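Local structure of uncharacterized protein YLR132C (Kluyveromyces marxianus, 6PFQ) at residues A[77-89]-A[127-139]. The protein is the yeast Usb1 enzyme, a U6 snRNA phosphodiesterase of the 2H superfamily, which probably acts as an exoribonuclease on U6 snRNA. Numbering follows the deposited sequence.
Sequences EKMGRIRQEIRAL and LKPVLSIVEKYKP
K78 faces Y137 and I82 faces I133 where helices 72-88 and 121-137 run side by side, nearly antiparallel at 157°, the axes of their segments approaching to 9.6 Å. The pair illustrates how a layer of helices covers a sheet in the 2H phosphodiesterase fold: I82 and V134 both reach L12 of strand 9-16, while I86 and V130 share L205 of strand 204-209, so the seam between the helices closes over this antiparallel sheet. Its apolar centre is I133, whose CD1 lies 3.7 Å from L89 CD1 and also meets I86 CG1, while its CG2 lies against the backbone of I82. Beyond it, L89 CD1 touches both P129 CB and V130 CG2.

Y137 is a knob in a hole formed by K78, R81, I82 and E85. With CG anti to its carbonyl carbon (chi1 -65°), the ring extends across helix 77-88. R81 CB makes a CH-pi contact over one face, 3.7 Å from the ring centroid, whereas K136 CG covers the opposite face; I82 CG1 packs against Y137 CB at 3.6 Å. The backbone carbonyl of Y137 is less well served: K78 lays its aliphatic chain beside this oxygen, which is buried here with no polar partner in the model.

Polar contacts gather along the side of the seam away from the sheet. R81, its chain extended from CG to NE, turns back along its own helix to form a salt bridge with E77. The E85 carboxylate stands almost perpendicular to the Y137 ring; Y137 OH is modelled as a hydrogen-bond donor only 2.3 Å from E85 OE2, a separation so short that its detail is doubtful. The same oxygen, E85 OE2, receives K136 NZ at 3.2 Å through its syn lone pair, completing an interhelical salt bridge.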
# COMPACT_ATOMS: atom_id res chain seq x y z
N GLU A 77 2.76 14.56 20.74
CA GLU A 77 1.40 14.67 21.25
C GLU A 77 0.45 13.83 20.41
O GLU A 77 -0.33 13.03 20.94
CB GLU A 77 0.93 16.13 21.25
CG GLU A 77 1.56 17.04 22.28
CD GLU A 77 1.63 16.41 23.64
OE1 GLU A 77 2.75 16.30 24.17
OE2 GLU A 77 0.56 15.98 24.16
N LYS A 78 0.47 14.04 19.09
CA LYS A 78 -0.51 13.40 18.23
C LYS A 78 -0.22 11.91 18.05
O LYS A 78 -1.15 11.10 18.13
CB LYS A 78 -0.55 14.12 16.88
CG LYS A 78 -0.74 15.62 16.96
CD LYS A 78 -2.17 16.00 17.26
CE LYS A 78 -2.35 17.51 17.32
NZ LYS A 78 -3.64 17.88 17.97
N MET A 79 1.04 11.53 17.84
CA MET A 79 1.34 10.11 17.68
C MET A 79 1.08 9.34 18.97
O MET A 79 0.58 8.21 18.92
CB MET A 79 2.77 9.86 17.20
CG MET A 79 3.11 10.41 15.79
SD MET A 79 2.05 9.69 14.48
CE MET A 79 2.57 7.97 14.49
N GLY A 80 1.41 9.92 20.12
CA GLY A 80 1.09 9.25 21.38
C GLY A 80 -0.40 9.04 21.57
O GLY A 80 -0.83 7.95 21.95
N ARG A 81 -1.22 10.05 21.25
CA ARG A 81 -2.66 9.87 21.33
C ARG A 81 -3.12 8.79 20.36
O ARG A 81 -4.00 7.99 20.68
CB ARG A 81 -3.39 11.20 21.05
CG ARG A 81 -3.51 12.15 22.28
CD ARG A 81 -3.94 13.56 21.83
NE ARG A 81 -4.27 14.47 22.93
CZ ARG A 81 -3.38 15.27 23.53
NH1 ARG A 81 -2.11 15.27 23.14
NH2 ARG A 81 -3.77 16.07 24.52
N ILE A 82 -2.56 8.76 19.14
CA ILE A 82 -2.90 7.70 18.20
C ILE A 82 -2.58 6.33 18.80
O ILE A 82 -3.43 5.44 18.83
CB ILE A 82 -2.16 7.91 16.87
CG1 ILE A 82 -2.74 9.14 16.16
CG2 ILE A 82 -2.30 6.68 16.03
CD1 ILE A 82 -2.01 9.49 14.86
N ARG A 83 -1.35 6.15 19.30
CA ARG A 83 -0.94 4.88 19.90
C ARG A 83 -1.85 4.47 21.05
O ARG A 83 -2.36 3.34 21.10
CB ARG A 83 0.51 4.98 20.40
N GLN A 84 -2.14 5.41 21.95
CA GLN A 84 -2.96 5.08 23.11
C GLN A 84 -4.37 4.70 22.69
O GLN A 84 -4.94 3.74 23.22
CB GLN A 84 -2.99 6.26 24.08
N GLU A 85 -4.96 5.45 21.76
CA GLU A 85 -6.32 5.14 21.34
C GLU A 85 -6.38 3.85 20.54
O GLU A 85 -7.38 3.12 20.63
CB GLU A 85 -6.90 6.31 20.56
CG GLU A 85 -7.33 7.48 21.43
CD GLU A 85 -8.52 8.24 20.86
OE1 GLU A 85 -9.30 7.62 20.10
OE2 GLU A 85 -8.68 9.44 21.17
N ILE A 86 -5.36 3.53 19.74
CA ILE A 86 -5.38 2.25 19.04
C ILE A 86 -5.31 1.10 20.05
O ILE A 86 -6.06 0.13 19.96
CB ILE A 86 -4.26 2.18 17.99
CG1 ILE A 86 -4.71 2.82 16.67
CG2 ILE A 86 -3.87 0.74 17.70
CD1 ILE A 86 -3.59 3.31 15.80
N ARG A 87 -4.43 1.21 21.04
CA ARG A 87 -4.36 0.21 22.10
C ARG A 87 -5.71 0.05 22.79
O ARG A 87 -6.12 -1.07 23.09
CB ARG A 87 -3.28 0.58 23.13
N ALA A 88 -6.42 1.15 23.01
CA ALA A 88 -7.70 1.09 23.71
C ALA A 88 -8.79 0.46 22.86
O ALA A 88 -9.87 0.17 23.39
CB ALA A 88 -8.12 2.50 24.17
N LEU A 89 -8.57 0.25 21.56
CA LEU A 89 -9.58 -0.44 20.78
C LEU A 89 -9.75 -1.86 21.29
O LEU A 89 -8.82 -2.47 21.82
CB LEU A 89 -9.22 -0.46 19.30
CG LEU A 89 -9.23 0.90 18.60
CD1 LEU A 89 -8.79 0.75 17.13
CD2 LEU A 89 -10.63 1.53 18.72
N LEU A 127 -10.65 -2.07 9.83
CA LEU A 127 -9.71 -0.97 9.95
C LEU A 127 -10.39 0.38 10.14
O LEU A 127 -9.72 1.36 10.49
CB LEU A 127 -8.80 -0.94 8.69
CG LEU A 127 -7.70 -2.00 8.70
CD1 LEU A 127 -7.02 -2.08 7.35
CD2 LEU A 127 -6.67 -1.62 9.81
N LYS A 128 -11.70 0.46 9.91
CA LYS A 128 -12.39 1.74 10.08
C LYS A 128 -12.12 2.40 11.43
O LYS A 128 -11.85 3.62 11.44
CB LYS A 128 -13.89 1.56 9.87
CG LYS A 128 -14.65 2.87 9.94
CD LYS A 128 -16.11 2.66 9.54
CE LYS A 128 -16.88 3.97 9.55
NZ LYS A 128 -16.41 4.89 8.47
N PRO A 129 -12.11 1.70 12.56
CA PRO A 129 -11.83 2.41 13.83
C PRO A 129 -10.41 2.92 13.91
O PRO A 129 -10.17 3.95 14.56
CB PRO A 129 -12.14 1.36 14.91
CG PRO A 129 -12.83 0.27 14.24
CD PRO A 129 -12.49 0.30 12.79
N VAL A 130 -9.45 2.25 13.26
CA VAL A 130 -8.08 2.75 13.18
C VAL A 130 -8.03 4.02 12.35
O VAL A 130 -7.45 5.03 12.76
CB VAL A 130 -7.15 1.67 12.60
CG1 VAL A 130 -5.73 2.19 12.41
CG2 VAL A 130 -7.17 0.41 13.49
N LEU A 131 -8.61 4.00 11.14
CA LEU A 131 -8.61 5.21 10.33
C LEU A 131 -9.28 6.36 11.06
O LEU A 131 -8.85 7.52 10.94
CB LEU A 131 -9.30 4.94 8.99
CG LEU A 131 -8.56 3.92 8.10
CD1 LEU A 131 -9.26 3.93 6.75
CD2 LEU A 131 -7.11 4.28 7.93
N SER A 132 -10.34 6.07 11.83
CA SER A 132 -11.02 7.14 12.55
C SER A 132 -10.08 7.82 13.53
O SER A 132 -10.10 9.05 13.66
CB SER A 132 -12.25 6.61 13.27
OG SER A 132 -13.24 6.28 12.32
N ILE A 133 -9.25 7.04 14.22
CA ILE A 133 -8.27 7.61 15.14
C ILE A 133 -7.27 8.48 14.39
O ILE A 133 -6.93 9.59 14.83
CB ILE A 133 -7.57 6.48 15.91
CG1 ILE A 133 -8.57 5.80 16.86
CG2 ILE A 133 -6.38 7.04 16.71
CD1 ILE A 133 -8.17 4.43 17.27
N VAL A 134 -6.77 7.99 13.24
CA VAL A 134 -5.83 8.78 12.44
C VAL A 134 -6.46 10.09 12.01
O VAL A 134 -5.84 11.16 12.10
CB VAL A 134 -5.33 7.97 11.22
CG1 VAL A 134 -4.37 8.84 10.36
CG2 VAL A 134 -4.62 6.69 11.68
N GLU A 135 -7.70 10.04 11.52
CA GLU A 135 -8.35 11.27 11.08
C GLU A 135 -8.49 12.26 12.22
O GLU A 135 -8.42 13.48 12.00
CB GLU A 135 -9.73 10.96 10.51
N LYS A 136 -8.69 11.77 13.44
CA LYS A 136 -8.85 12.67 14.58
C LYS A 136 -7.56 13.41 14.90
O LYS A 136 -7.60 14.60 15.27
CB LYS A 136 -9.33 11.88 15.81
CG LYS A 136 -9.52 12.71 17.07
CD LYS A 136 -10.30 11.92 18.13
CE LYS A 136 -10.43 12.69 19.44
NZ LYS A 136 -10.74 11.76 20.57
N TYR A 137 -6.42 12.75 14.80
CA TYR A 137 -5.17 13.32 15.30
C TYR A 137 -4.21 13.79 14.22
O TYR A 137 -3.19 14.40 14.55
CB TYR A 137 -4.46 12.32 16.21
CG TYR A 137 -5.26 12.05 17.46
CD1 TYR A 137 -5.44 13.05 18.41
CD2 TYR A 137 -5.88 10.82 17.67
CE1 TYR A 137 -6.19 12.83 19.54
CE2 TYR A 137 -6.64 10.59 18.82
CZ TYR A 137 -6.78 11.61 19.75
OH TYR A 137 -7.53 11.42 20.88
N LYS A 138 -4.47 13.54 12.95
CA LYS A 138 -3.45 13.86 11.96
C LYS A 138 -3.34 15.38 11.78
O LYS A 138 -4.28 16.11 12.09
CB LYS A 138 -3.74 13.15 10.64
CG LYS A 138 -4.87 13.74 9.84
CD LYS A 138 -5.10 12.90 8.60
CE LYS A 138 -6.39 13.30 7.92
NZ LYS A 138 -6.15 14.45 6.99
N PRO A 139 -2.17 15.88 11.39
CA PRO A 139 -2.03 17.33 11.20
C PRO A 139 -3.00 17.85 10.14
O PRO A 139 -3.36 17.15 9.19
CB PRO A 139 -0.58 17.50 10.74
CG PRO A 139 0.08 16.21 10.90
CD PRO A 139 -0.95 15.14 11.04